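Local coordinates for sensor protein, Kinase (Polaromonas sp. JS666, PDB 3GRC), which probably receives a phosphoryl group through its CheY-like receiver domain as part of a bacterial sensor histidine kinase that relays signals by two-component phosphotransfer, at residues Glu44-Arg49 / Ser76-Leu81; Tyr51-Val56 / Leu119-Ala124; Ala19-Leu24 / Lys110-Asn115; Val84-Asn89 / Asn115-Ser120. One frame throughout, in Å; residues are numbered along the deposited sequence.

Interaction 1: residues Glu44-Arg49 / Ser76-Leu81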
loop_
_atom_site.group_PDB
_atom_site.type_symbol
_atom_site.label_atom_id
_atom_site.label_comp_id
_atom_site.label_asym_id
_atom_site.label_seq_id
_atom_site.Cartn_x
_atom_site.Cartn_y
_atom_site.Cartn_z
ATOM N N GLU A 44 11.673 7.006 1.016
ATOM C CA GLU A 44 12.805 6.948 1.933
ATOM C C GLU A 44 12.736 5.681 2.791
ATOM O O GLU A 44 13.665 4.866 2.823
ATOM C CB GLU A 44 12.790 8.170 2.860
ATOM C CG GLU A 44 14.017 8.287 3.756
ATOM C CD GLU A 44 13.879 9.355 4.842
ATOM O OE1 GLU A 44 13.325 10.447 4.576
ATOM O OE2 GLU A 44 14.347 9.104 5.972
ATOM N N GLN A 45 11.607 5.513 3.471
ATOM C CA GLN A 45 11.404 4.393 4.380
ATOM C C GLN A 45 11.419 2.987 3.784
ATOM O O GLN A 45 11.908 2.053 4.418
ATOM C CB GLN A 45 10.089 4.602 5.145
ATOM C CG GLN A 45 9.871 3.653 6.298
ATOM C CD GLN A 45 11.025 3.667 7.274
ATOM O OE1 GLN A 45 11.535 4.722 7.618
ATOM N NE2 GLN A 45 11.438 2.491 7.727
ATOM N N VAL A 46 10.890 2.827 2.577
ATOM C CA VAL A 46 10.820 1.503 1.977
ATOM C C VAL A 46 12.193 0.867 1.768
ATOM O O VAL A 46 12.321 -0.356 1.758
ATOM C CB VAL A 46 10.053 1.536 0.634
ATOM C CG1 VAL A 46 10.908 2.160 -0.454
ATOM C CG2 VAL A 46 9.619 0.140 0.263
ATOM N N ALA A 47 13.213 1.704 1.616
ATOM C CA ALA A 47 14.571 1.228 1.416
ATOM C C ALA A 47 15.276 0.938 2.744
ATOM O O ALA A 47 16.196 0.116 2.798
ATOM C CB ALA A 47 15.366 2.257 0.622
ATOM N N ARG A 48 14.837 1.600 3.812
ATOM C CA ARG A 48 15.464 1.415 5.115
ATOM C C ARG A 48 15.304 0.014 5.697
ATOM O O ARG A 48 16.036 -0.360 6.608
ATOM C CB ARG A 48 14.940 2.447 6.112
ATOM C CG ARG A 48 15.197 3.893 5.713
ATOM C CD ARG A 48 14.691 4.831 6.793
ATOM N NE ARG A 48 15.415 4.629 8.046
ATOM C CZ ARG A 48 15.005 5.061 9.236
ATOM N NH1 ARG A 48 13.864 5.724 9.354
ATOM N NH2 ARG A 48 15.745 4.834 10.314
ATOM N N ARG A 49 14.350 -0.759 5.191
ATOM C CA ARG A 49 14.168 -2.113 5.698
ATOM C C ARG A 49 13.259 -2.969 4.828
ATOM O O ARG A 49 12.606 -2.471 3.919
ATOM C CB ARG A 49 13.651 -2.091 7.147
ATOM C CG ARG A 49 12.255 -1.543 7.360
ATOM C CD ARG A 49 11.911 -1.479 8.856
ATOM N NE ARG A 49 11.893 -2.799 9.490
ATOM C CZ ARG A 49 11.734 -3.018 10.799
ATOM N NH1 ARG A 49 11.578 -2.008 11.649
ATOM N NH2 ARG A 49 11.734 -4.261 11.261
ATOM N N SER A 76 14.546 -1.561 -9.362
ATOM C CA SER A 76 14.673 -3.008 -9.231
ATOM C C SER A 76 14.417 -3.587 -7.844
ATOM O O SER A 76 13.839 -4.666 -7.725
ATOM C CB SER A 76 16.058 -3.459 -9.704
ATOM O OG SER A 76 17.075 -3.007 -8.827
ATOM N N ARG A 77 14.840 -2.886 -6.797
ATOM C CA ARG A 77 14.655 -3.402 -5.442
ATOM C C ARG A 77 13.232 -3.298 -4.879
ATOM O O ARG A 77 12.937 -3.863 -3.826
ATOM C CB ARG A 77 15.656 -2.740 -4.489
ATOM C CG ARG A 77 15.561 -1.234 -4.409
ATOM C CD ARG A 77 16.815 -0.655 -3.774
ATOM N NE ARG A 77 16.726 0.793 -3.594
ATOM C CZ ARG A 77 17.763 1.566 -3.286
ATOM N NH1 ARG A 77 18.965 1.025 -3.127
ATOM N NH2 ARG A 77 17.597 2.874 -3.132
ATOM N N THR A 78 12.356 -2.587 -5.580
ATOM C CA THR A 78 10.972 -2.448 -5.139
ATOM C C THR A 78 9.987 -2.792 -6.254
ATOM O O THR A 78 8.792 -2.547 -6.131
ATOM C CB THR A 78 10.675 -1.020 -4.638
ATOM O OG1 THR A 78 11.007 -0.075 -5.651
ATOM C CG2 THR A 78 11.484 -0.716 -3.395
ATOM N N ARG A 79 10.497 -3.381 -7.332
ATOM C CA ARG A 79 9.671 -3.758 -8.475
ATOM C C ARG A 79 8.761 -4.941 -8.132
ATOM O O ARG A 79 7.688 -5.099 -8.714
ATOM C CB ARG A 79 10.576 -4.110 -9.664
ATOM C CG ARG A 79 9.848 -4.380 -10.971
ATOM C CD ARG A 79 10.824 -4.713 -12.107
ATOM N NE ARG A 79 11.527 -5.989 -11.924
ATOM C CZ ARG A 79 10.970 -7.194 -12.062
ATOM N NH1 ARG A 79 9.685 -7.311 -12.384
ATOM N NH2 ARG A 79 11.701 -8.289 -11.884
ATOM N N ASP A 80 9.186 -5.763 -7.176
ATOM C CA ASP A 80 8.401 -6.927 -6.784
ATOM C C ASP A 80 7.717 -6.797 -5.422
ATOM O O ASP A 80 7.275 -7.786 -4.838
ATOM C CB ASP A 80 9.283 -8.175 -6.820
ATOM C CG ASP A 80 9.811 -8.468 -8.216
ATOM O OD1 ASP A 80 8.985 -8.556 -9.154
ATOM O OD2 ASP A 80 11.044 -8.606 -8.379
ATOM N N LEU A 81 7.627 -5.570 -4.927
ATOM C CA LEU A 81 6.975 -5.301 -3.649
ATOM C C LEU A 81 5.453 -5.340 -3.844
ATOM O O LEU A 81 4.910 -4.604 -4.671
ATOM C CB LEU A 81 7.404 -3.924 -3.134
ATOM C CG LEU A 81 6.718 -3.399 -1.875
ATOM C CD1 LEU A 81 7.098 -4.261 -0.674
ATOM C CD2 LEU A 81 7.119 -1.951 -1.660
#
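Val46, near the C-terminal end of helix 39-48, supplies both of its methyls to an apolar contact with the loop 76-81. The shorter approach is Val46 CG2 to Leu81 CD2, at 3.8 Å. Thr78 lies in front of the same side chain, its CG2 being 4.2 Å from both CG1 and CG2 of Val46, so a single methyl sits over the fork of the valine. The torsion of Val46 explains this: with chi1 at 75°, CG2 is anti to the backbone N and CG1 is tucked between N and the carbonyl carbon, and both branches face the loop. Val46 runs obliquely to each of its two partners.

In the receiver fold, 76-81 leads from helix 65-73 into strand 82-86, while helix 39-48 belongs to the preceding beta-alpha-beta crossover. The contact therefore joins consecutive crossovers at the end of the sheet where the helices finish and the next strands begin, and Val46 also touches Leu10 of strand 8-12.

Polar interactions do not cross between the segments but shape the loop. Thr78 turns its buried OG1 from Val46 to the carbonyl of Leu72, which hydrogen-bonds it. A type I beta turn spans Thr78 to Leu81, with a weak bond of 3.5 Å from Leu81 N to Thr78 O, and Arg73 NH1 bonds to Leu81 O.

At the exposed margin, Ala47 CB lies over one face of the Arg77 guanidinium, 4.4 Å from Arg77 NH2. This is loose van der Waals cover of an extended side chain.

Interaction 2: residues Tyr51-Val56 / Leu119-Ala124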
loop_
_atom_site.group_PDB
_atom_site.type_symbol
_atom_site.label_atom_id
_atom_site.label_comp_id
_atom_site.label_asym_id
_atom_site.label_seq_id
_atom_site.Cartn_x
_atom_site.Cartn_y
_atom_site.Cartn_z
ATOM N N TYR A 51 10.101 -5.024 3.609
ATOM C CA TYR A 51 8.648 -4.928 3.740
ATOM C C TYR A 51 7.994 -5.980 2.851
ATOM O O TYR A 51 8.399 -6.157 1.709
ATOM C CB TYR A 51 8.152 -3.540 3.323
ATOM C CG TYR A 51 8.412 -2.462 4.346
ATOM C CD1 TYR A 51 7.744 -2.460 5.570
ATOM C CD2 TYR A 51 9.370 -1.477 4.113
ATOM C CE1 TYR A 51 8.030 -1.510 6.533
ATOM C CE2 TYR A 51 9.666 -0.521 5.073
ATOM C CZ TYR A 51 8.998 -0.542 6.283
ATOM O OH TYR A 51 9.323 0.386 7.239
ATOM N N ALA A 52 6.996 -6.681 3.379
ATOM C CA ALA A 52 6.286 -7.700 2.610
ATOM C C ALA A 52 5.345 -7.012 1.617
ATOM O O ALA A 52 5.051 -7.556 0.548
ATOM C CB ALA A 52 5.490 -8.597 3.534
ATOM N N ALA A 53 4.873 -5.818 1.970
ATOM C CA ALA A 53 3.970 -5.092 1.103
ATOM C C ALA A 53 3.743 -3.664 1.583
ATOM O O ALA A 53 4.158 -3.282 2.666
ATOM C CB ALA A 53 2.638 -5.823 1.019
HETATM N N MSE A 54 3.089 -2.877 0.746
HETATM C CA MSE A 54 2.749 -1.487 1.040
HETATM C C MSE A 54 1.281 -1.245 0.730
HETATM O O MSE A 54 0.728 -1.838 -0.204
HETATM C CB MSE A 54 3.585 -0.512 0.180
HETATM C CG MSE A 54 3.179 0.968 0.285
HETATM SE SE MSE A 54 4.440 2.159 -0.685
HETATM C CE MSE A 54 3.598 3.875 -0.141
ATOM N N THR A 55 0.640 -0.398 1.525
ATOM C CA THR A 55 -0.738 -0.015 1.256
ATOM C C THR A 55 -0.581 1.432 0.819
ATOM O O THR A 55 0.183 2.192 1.428
ATOM C CB THR A 55 -1.648 -0.097 2.507
ATOM O OG1 THR A 55 -1.248 0.879 3.475
ATOM C CG2 THR A 55 -1.564 -1.479 3.119
ATOM N N VAL A 56 -1.291 1.813 -0.237
ATOM C CA VAL A 56 -1.184 3.167 -0.755
ATOM C C VAL A 56 -2.472 3.958 -0.883
ATOM O O VAL A 56 -3.448 3.516 -1.482
ATOM C CB VAL A 56 -0.511 3.165 -2.135
ATOM C CG1 VAL A 56 -0.426 4.590 -2.686
ATOM C CG2 VAL A 56 0.860 2.543 -2.024
ATOM N N LEU A 119 -7.125 -10.398 3.537
ATOM C CA LEU A 119 -7.116 -11.411 2.488
ATOM C C LEU A 119 -6.283 -10.928 1.300
ATOM O O LEU A 119 -5.393 -11.641 0.827
ATOM C CB LEU A 119 -8.541 -11.722 2.027
ATOM C CG LEU A 119 -8.657 -12.722 0.873
ATOM C CD1 LEU A 119 -8.021 -14.059 1.278
ATOM C CD2 LEU A 119 -10.120 -12.915 0.508
ATOM N N SER A 120 -6.571 -9.711 0.838
ATOM C CA SER A 120 -5.848 -9.107 -0.282
ATOM C C SER A 120 -4.339 -9.017 -0.032
ATOM O O SER A 120 -3.552 -9.335 -0.916
ATOM C CB SER A 120 -6.396 -7.710 -0.596
ATOM O OG SER A 120 -7.724 -7.758 -1.090
ATOM N N LEU A 121 -3.918 -8.590 1.155
ATOM C CA LEU A 121 -2.477 -8.513 1.411
ATOM C C LEU A 121 -1.837 -9.905 1.346
ATOM O O LEU A 121 -0.768 -10.064 0.768
ATOM C CB LEU A 121 -2.182 -7.838 2.759
ATOM C CG LEU A 121 -2.352 -6.313 2.777
ATOM C CD1 LEU A 121 -2.453 -5.830 4.208
ATOM C CD2 LEU A 121 -1.191 -5.634 2.069
ATOM N N HIS A 122 -2.487 -10.907 1.934
ATOM C CA HIS A 122 -1.965 -12.278 1.894
ATOM C C HIS A 122 -1.834 -12.728 0.440
ATOM O O HIS A 122 -0.798 -13.252 0.042
ATOM C CB HIS A 122 -2.891 -13.239 2.653
ATOM C CG HIS A 122 -2.681 -13.225 4.136
ATOM N ND1 HIS A 122 -3.687 -13.521 5.031
ATOM C CD2 HIS A 122 -1.587 -12.939 4.872
ATOM C CE1 HIS A 122 -3.216 -13.411 6.264
ATOM N NE2 HIS A 122 -1.948 -13.060 6.197
ATOM N N ARG A 123 -2.896 -12.516 -0.336
ATOM C CA ARG A 123 -2.926 -12.857 -1.754
ATOM C C ARG A 123 -1.796 -12.134 -2.480
ATOM O O ARG A 123 -0.980 -12.760 -3.158
ATOM C CB ARG A 123 -4.256 -12.418 -2.389
ATOM C CG ARG A 123 -5.225 -13.534 -2.758
ATOM C CD ARG A 123 -5.740 -14.242 -1.524
ATOM N NE ARG A 123 -6.712 -15.294 -1.828
ATOM C CZ ARG A 123 -7.890 -15.094 -2.417
ATOM N NH1 ARG A 123 -8.266 -13.873 -2.785
ATOM N NH2 ARG A 123 -8.704 -16.123 -2.624
ATOM N N ALA A 124 -1.756 -10.811 -2.331
ATOM C CA ALA A 124 -0.747 -9.986 -2.998
ATOM C C ALA A 124 0.686 -10.412 -2.701
ATOM O O ALA A 124 1.521 -10.493 -3.606
ATOM C CB ALA A 124 -0.942 -8.528 -2.628
#
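A single methyl, Leu121 CD2, makes the contact between helix 114-128 and strand 53-56. It comes to 4.0 Å from Ala53 CB and 4.3 Å from Thr55 CG2, reaching two residues that lie two positions apart along the strand, with Met54 between them. Leu121 accounts for 55 of the 117 Å² buried between the segments. Its first bond does not aim straight at the strand; chi1 of -76° sets CG anti to the carbonyl carbon, beside the backbone N, and the branch at CG then carries CD2 in. All three residues are buried, and the interface contains no hydrogen bond.

The nearest CA atoms of the two segments are those of Ala53 and Leu121, 7.3 Å apart, consistent with the small side chain of Ala53. Leu121 also packs on Val84 of the next strand and on Phe31. Its helix keeps the i to i+4 pattern here, with bonds from Arg123 N to Leu119 O and from Ala124 N to Ser120 O, and Ala124 rests on Ala82.

The strand is fixed on both edges: Ala53 and Thr55 bond through the backbone to Leu10, and Met54 to Ala82 and Val84. Selenomethionine Met54, between the two contact residues, points away from the helix and packs on Leu68 and Leu72 of helix 65-73. Helices thus cover both faces of the central strand, the three-layer alpha/beta sandwich of the CheY-like receiver domain.

Interaction 3: residues Ala19-Leu24 / Lys110-Asn115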
loop_
_atom_site.group_PDB
_atom_site.type_symbol
_atom_site.label_atom_id
_atom_site.label_comp_id
_atom_site.label_asym_id
_atom_site.label_seq_id
_atom_site.Cartn_x
_atom_site.Cartn_y
_atom_site.Cartn_z
ATOM N N ALA A 19 -4.399 6.018 9.091
ATOM C CA ALA A 19 -3.069 5.402 9.201
ATOM C C ALA A 19 -3.062 4.523 10.449
ATOM O O ALA A 19 -2.610 3.384 10.416
ATOM C CB ALA A 19 -1.975 6.470 9.308
ATOM N N ARG A 20 -3.586 5.062 11.543
ATOM C CA ARG A 20 -3.654 4.323 12.788
ATOM C C ARG A 20 -4.640 3.150 12.669
ATOM O O ARG A 20 -4.382 2.078 13.200
ATOM C CB ARG A 20 -4.048 5.261 13.947
ATOM C CG ARG A 20 -4.153 4.600 15.337
ATOM C CD ARG A 20 -2.865 3.892 15.796
ATOM N NE ARG A 20 -2.919 3.568 17.222
ATOM C CZ ARG A 20 -2.278 2.559 17.810
ATOM N NH1 ARG A 20 -1.507 1.734 17.111
ATOM N NH2 ARG A 20 -2.431 2.371 19.113
ATOM N N LEU A 21 -5.761 3.347 11.977
ATOM C CA LEU A 21 -6.735 2.260 11.810
ATOM C C LEU A 21 -6.029 1.104 11.087
ATOM O O LEU A 21 -6.120 -0.056 11.513
ATOM C CB LEU A 21 -7.958 2.710 10.981
ATOM C CG LEU A 21 -9.029 1.656 10.581
ATOM C CD1 LEU A 21 -9.717 1.102 11.829
ATOM C CD2 LEU A 21 -10.082 2.265 9.634
ATOM N N LEU A 22 -5.318 1.424 10.005
ATOM C CA LEU A 22 -4.616 0.385 9.255
ATOM C C LEU A 22 -3.592 -0.298 10.163
ATOM O O LEU A 22 -3.541 -1.522 10.225
ATOM C CB LEU A 22 -3.938 0.960 7.999
ATOM C CG LEU A 22 -4.887 1.329 6.836
ATOM C CD1 LEU A 22 -4.145 2.137 5.804
ATOM C CD2 LEU A 22 -5.456 0.066 6.210
ATOM N N ASN A 23 -2.813 0.496 10.886
ATOM C CA ASN A 23 -1.822 -0.054 11.804
ATOM C C ASN A 23 -2.491 -1.061 12.760
ATOM O O ASN A 23 -1.995 -2.171 12.928
ATOM C CB ASN A 23 -1.142 1.073 12.602
ATOM C CG ASN A 23 -0.098 0.555 13.584
ATOM O OD1 ASN A 23 -0.185 0.814 14.776
ATOM N ND2 ASN A 23 0.898 -0.167 13.081
ATOM N N LEU A 24 -3.621 -0.682 13.360
ATOM C CA LEU A 24 -4.342 -1.567 14.283
ATOM C C LEU A 24 -5.001 -2.785 13.613
ATOM O O LEU A 24 -4.937 -3.884 14.164
ATOM C CB LEU A 24 -5.388 -0.774 15.068
ATOM C CG LEU A 24 -4.734 0.248 15.996
ATOM C CD1 LEU A 24 -5.785 1.244 16.508
ATOM C CD2 LEU A 24 -4.034 -0.499 17.146
ATOM N N LYS A 110 -12.799 2.938 0.600
ATOM C CA LYS A 110 -13.046 3.302 1.983
ATOM C C LYS A 110 -14.545 3.613 1.966
ATOM O O LYS A 110 -15.051 4.174 0.996
ATOM C CB LYS A 110 -12.252 4.552 2.374
ATOM C CG LYS A 110 -10.732 4.344 2.527
ATOM C CD LYS A 110 -10.043 5.665 2.772
ATOM C CE LYS A 110 -8.521 5.547 2.801
ATOM N NZ LYS A 110 -7.831 6.882 2.927
ATOM N N PRO A 111 -15.283 3.223 3.020
ATOM C CA PRO A 111 -14.829 2.516 4.227
ATOM C C PRO A 111 -14.172 1.171 3.928
ATOM O O PRO A 111 -14.637 0.403 3.095
ATOM C CB PRO A 111 -16.118 2.375 5.044
ATOM C CG PRO A 111 -17.170 2.258 3.997
ATOM C CD PRO A 111 -16.753 3.332 3.002
ATOM N N ILE A 112 -13.087 0.904 4.638
ATOM C CA ILE A 112 -12.307 -0.301 4.456
ATOM C C ILE A 112 -12.936 -1.605 4.921
ATOM O O ILE A 112 -13.409 -1.721 6.043
ATOM C CB ILE A 112 -10.931 -0.169 5.150
ATOM C CG1 ILE A 112 -10.257 1.145 4.739
ATOM C CG2 ILE A 112 -10.049 -1.367 4.765
ATOM C CD1 ILE A 112 -9.018 1.497 5.551
ATOM N N ASP A 113 -12.933 -2.584 4.032
ATOM C CA ASP A 113 -13.438 -3.906 4.333
ATOM C C ASP A 113 -12.243 -4.636 4.966
ATOM O O ASP A 113 -11.335 -5.055 4.270
ATOM C CB ASP A 113 -13.842 -4.604 3.044
ATOM C CG ASP A 113 -14.493 -5.936 3.290
ATOM O OD1 ASP A 113 -14.016 -6.698 4.156
ATOM O OD2 ASP A 113 -15.484 -6.226 2.603
ATOM N N GLU A 114 -12.247 -4.774 6.282
ATOM C CA GLU A 114 -11.146 -5.412 6.996
ATOM C C GLU A 114 -10.770 -6.804 6.504
ATOM O O GLU A 114 -9.583 -7.112 6.334
ATOM C CB GLU A 114 -11.473 -5.469 8.483
ATOM C CG GLU A 114 -10.273 -5.682 9.384
ATOM C CD GLU A 114 -10.624 -5.447 10.841
ATOM O OE1 GLU A 114 -11.621 -4.739 11.091
ATOM O OE2 GLU A 114 -9.909 -5.956 11.726
ATOM N N ASN A 115 -11.775 -7.649 6.296
ATOM C CA ASN A 115 -11.533 -9.006 5.816
ATOM C C ASN A 115 -10.882 -8.995 4.445
ATOM O O ASN A 115 -9.927 -9.733 4.191
ATOM C CB ASN A 115 -12.851 -9.777 5.753
ATOM C CG ASN A 115 -13.484 -9.924 7.112
ATOM O OD1 ASN A 115 -12.918 -10.565 7.999
ATOM N ND2 ASN A 115 -14.655 -9.317 7.298
#
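Leu21 and Leu22, neighbours on helix 16-28, both meet Ile112 in the segment that leads into helix 114-128. Lys110 opens that segment with its ammonium directed elsewhere: NZ forms a salt bridge with Glu13 and a long, weak ion pair with Asp57. The peptide bond before Pro111 is cis, and the chain turns there before Ile112 comes to face the helix. Ile112 is the residue that packs. With chi1 at -50° and chi2 at 170°, CG1 is anti to the carbonyl carbon and the chain runs on extended, placing CD1 3.9 Å from Leu22 CD2 and 4.3 Å from Leu21 CD2. The side chains of Leu22 and Ile112 cross at about a right angle, and the touch between them is methyl to methyl. Asp113 follows as N-cap of helix 114-128, its OD1 accepting from Leu116 N, and Glu114 begins the helix with its side chain against Met25. The interface is purely apolar, yet it adjoins a lysine followed by a cis-proline. That pair is consistent with the conserved lysine and cis-proline of CheY-like receiver domains, in which the lysine lies beside the acidic phosphorylation site.

Interaction 4: residues Val84-Asn89 / Asn115-Ser120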
loop_
_atom_site.group_PDB
_atom_site.type_symbol
_atom_site.label_atom_id
_atom_site.label_comp_id
_atom_site.label_asym_id
_atom_site.label_seq_id
_atom_site.Cartn_x
_atom_site.Cartn_y
_atom_site.Cartn_z
ATOM N N VAL A 84 -1.117 -2.743 -2.337
ATOM C CA VAL A 84 -2.576 -2.716 -2.264
ATOM C C VAL A 84 -2.986 -1.252 -2.099
ATOM O O VAL A 84 -2.538 -0.577 -1.172
ATOM C CB VAL A 84 -3.117 -3.528 -1.030
ATOM C CG1 VAL A 84 -4.603 -3.294 -0.854
ATOM C CG2 VAL A 84 -2.849 -5.012 -1.209
ATOM N N VAL A 85 -3.826 -0.753 -3.000
ATOM C CA VAL A 85 -4.292 0.623 -2.905
ATOM C C VAL A 85 -5.508 0.628 -1.976
ATOM O O VAL A 85 -6.397 -0.215 -2.110
ATOM C CB VAL A 85 -4.728 1.184 -4.290
ATOM C CG1 VAL A 85 -5.509 2.472 -4.107
ATOM C CG2 VAL A 85 -3.523 1.434 -5.154
ATOM N N VAL A 86 -5.524 1.558 -1.025
ATOM C CA VAL A 86 -6.631 1.702 -0.081
ATOM C C VAL A 86 -6.889 3.191 -0.146
ATOM O O VAL A 86 -6.135 3.991 0.415
ATOM C CB VAL A 86 -6.234 1.315 1.364
ATOM C CG1 VAL A 86 -7.453 1.440 2.283
ATOM C CG2 VAL A 86 -5.670 -0.102 1.400
ATOM N N SER A 87 -7.952 3.563 -0.845
ATOM C CA SER A 87 -8.244 4.963 -1.037
ATOM C C SER A 87 -9.710 5.192 -1.330
ATOM O O SER A 87 -10.413 4.290 -1.790
ATOM C CB SER A 87 -7.372 5.488 -2.189
ATOM O OG SER A 87 -7.485 6.877 -2.343
ATOM N N ALA A 88 -10.153 6.417 -1.069
ATOM C CA ALA A 88 -11.535 6.828 -1.274
ATOM C C ALA A 88 -11.981 6.754 -2.736
ATOM O O ALA A 88 -13.101 6.345 -3.046
ATOM C CB ALA A 88 -11.719 8.245 -0.745
ATOM N N ASN A 89 -11.103 7.159 -3.635
ATOM C CA ASN A 89 -11.429 7.128 -5.050
ATOM C C ASN A 89 -10.651 5.974 -5.696
ATOM O O ASN A 89 -10.069 6.128 -6.773
ATOM C CB ASN A 89 -11.042 8.464 -5.691
ATOM C CG ASN A 89 -11.485 9.666 -4.857
ATOM O OD1 ASN A 89 -10.820 10.052 -3.894
ATOM N ND2 ASN A 89 -12.618 10.251 -5.218
ATOM N N ASN A 115 -11.775 -7.649 6.296
ATOM C CA ASN A 115 -11.533 -9.006 5.816
ATOM C C ASN A 115 -10.882 -8.995 4.445
ATOM O O ASN A 115 -9.927 -9.733 4.191
ATOM C CB ASN A 115 -12.851 -9.777 5.753
ATOM C CG ASN A 115 -13.484 -9.924 7.112
ATOM O OD1 ASN A 115 -12.918 -10.565 7.999
ATOM N ND2 ASN A 115 -14.655 -9.317 7.298
ATOM N N LEU A 116 -11.406 -8.157 3.556
ATOM C CA LEU A 116 -10.862 -8.074 2.212
ATOM C C LEU A 116 -9.450 -7.503 2.295
ATOM O O LEU A 116 -8.580 -7.898 1.542
ATOM C CB LEU A 116 -11.757 -7.210 1.312
ATOM C CG LEU A 116 -11.421 -7.135 -0.192
ATOM C CD1 LEU A 116 -11.351 -8.516 -0.807
ATOM C CD2 LEU A 116 -12.480 -6.292 -0.907
ATOM N N LEU A 117 -9.205 -6.600 3.241
ATOM C CA LEU A 117 -7.862 -6.032 3.363
ATOM C C LEU A 117 -6.817 -7.081 3.696
ATOM O O LEU A 117 -5.778 -7.160 3.043
ATOM C CB LEU A 117 -7.808 -4.943 4.438
ATOM C CG LEU A 117 -6.400 -4.430 4.795
ATOM C CD1 LEU A 117 -5.776 -3.759 3.590
ATOM C CD2 LEU A 117 -6.481 -3.451 5.962
ATOM N N ILE A 118 -7.087 -7.868 4.733
ATOM C CA ILE A 118 -6.148 -8.888 5.175
ATOM C C ILE A 118 -6.004 -9.966 4.096
ATOM O O ILE A 118 -4.895 -10.358 3.753
ATOM C CB ILE A 118 -6.608 -9.498 6.515
ATOM C CG1 ILE A 118 -6.905 -8.368 7.523
ATOM C CG2 ILE A 118 -5.532 -10.434 7.068
ATOM C CD1 ILE A 118 -5.728 -7.426 7.820
ATOM N N LEU A 119 -7.125 -10.398 3.537
ATOM C CA LEU A 119 -7.116 -11.411 2.488
ATOM C C LEU A 119 -6.283 -10.928 1.300
ATOM O O LEU A 119 -5.393 -11.641 0.827
ATOM C CB LEU A 119 -8.541 -11.722 2.027
ATOM C CG LEU A 119 -8.657 -12.722 0.873
ATOM C CD1 LEU A 119 -8.021 -14.059 1.278
ATOM C CD2 LEU A 119 -10.120 -12.915 0.508
ATOM N N SER A 120 -6.571 -9.711 0.838
ATOM C CA SER A 120 -5.848 -9.107 -0.282
ATOM C C SER A 120 -4.339 -9.017 -0.032
ATOM O O SER A 120 -3.552 -9.335 -0.916
ATOM C CB SER A 120 -6.396 -7.710 -0.596
ATOM O OG SER A 120 -7.724 -7.758 -1.090
#
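Val84 of strand 82-86 loses the most surface to segment 115-120, 47 Å², and touches it at Ser120 of helix 114-128. Its CG2 methyl faces the helix backbone as much as the side chain: Val84 CG2 stands 4.4 Å from Ser120 O and 4.5 Å from Ser120 CB. The CA atoms of this pair, 7.4 Å apart, are the nearest between the segments, which is consistent with the small side chain of serine.

Ser120 is buried, and its hydroxyl is served within its own helix. With chi1 at -67°, OG folds back along the preceding turn and donates to Leu116 O over 2.8 Å, from 36° out of the carbonyl plane. Ser120 N bonds to the same oxygen from the opposite face, so Leu116 O is gripped by two donors of one residue. The strand meets the serine at CB and at its carbonyl oxygen, not at the hydroxyl.

This layering of helix on parallel sheet belongs to the receiver fold, where strand 82-86 runs between strands 53-56 and 106-108: Val84 shares backbone bonds with Met54 and Val56, and Val85 with Thr106 and Leu108. Val84 and Val86, two apart, both direct their side chains at helix 114-128, whereas intervening Val85 packs on Trp107 and Leu58.

Leu117, one turn before Ser120 along the helix, gives up 35 Å². Its first bond does not aim directly at the strand, but the branch at CG brings CD1 to 4.3 Å from Val86 CG2. Beyond the strand contact, Leu117 touches Leu22 and Met25 of helix 16-28.

Overall arrangement
Helix 114-128 connects three of the four contacts. Interactions 2 and 4 are buried and press its successive turns onto neighbouring strands; they share Leu119 and Ser120, and Leu121 CD2 packs against Val84 CG2 between them. Interaction 3, about 8 Å from interaction 4 between centres, is partly buried and ties the loop before that helix to helix 16-28, with Ile112 CD1 also reaching Val86. Interaction 1 lies on the opposite side of the chain's centre from interactions 3 and 4, is partly buried, and adds arginine at its exposed margin. It meets interaction 2 through Leu81 against Ala53 and a probable Gln45-Tyr51 hydrogen bond. All four rely on methyl packing, without hydrogen bonds between their paired segments.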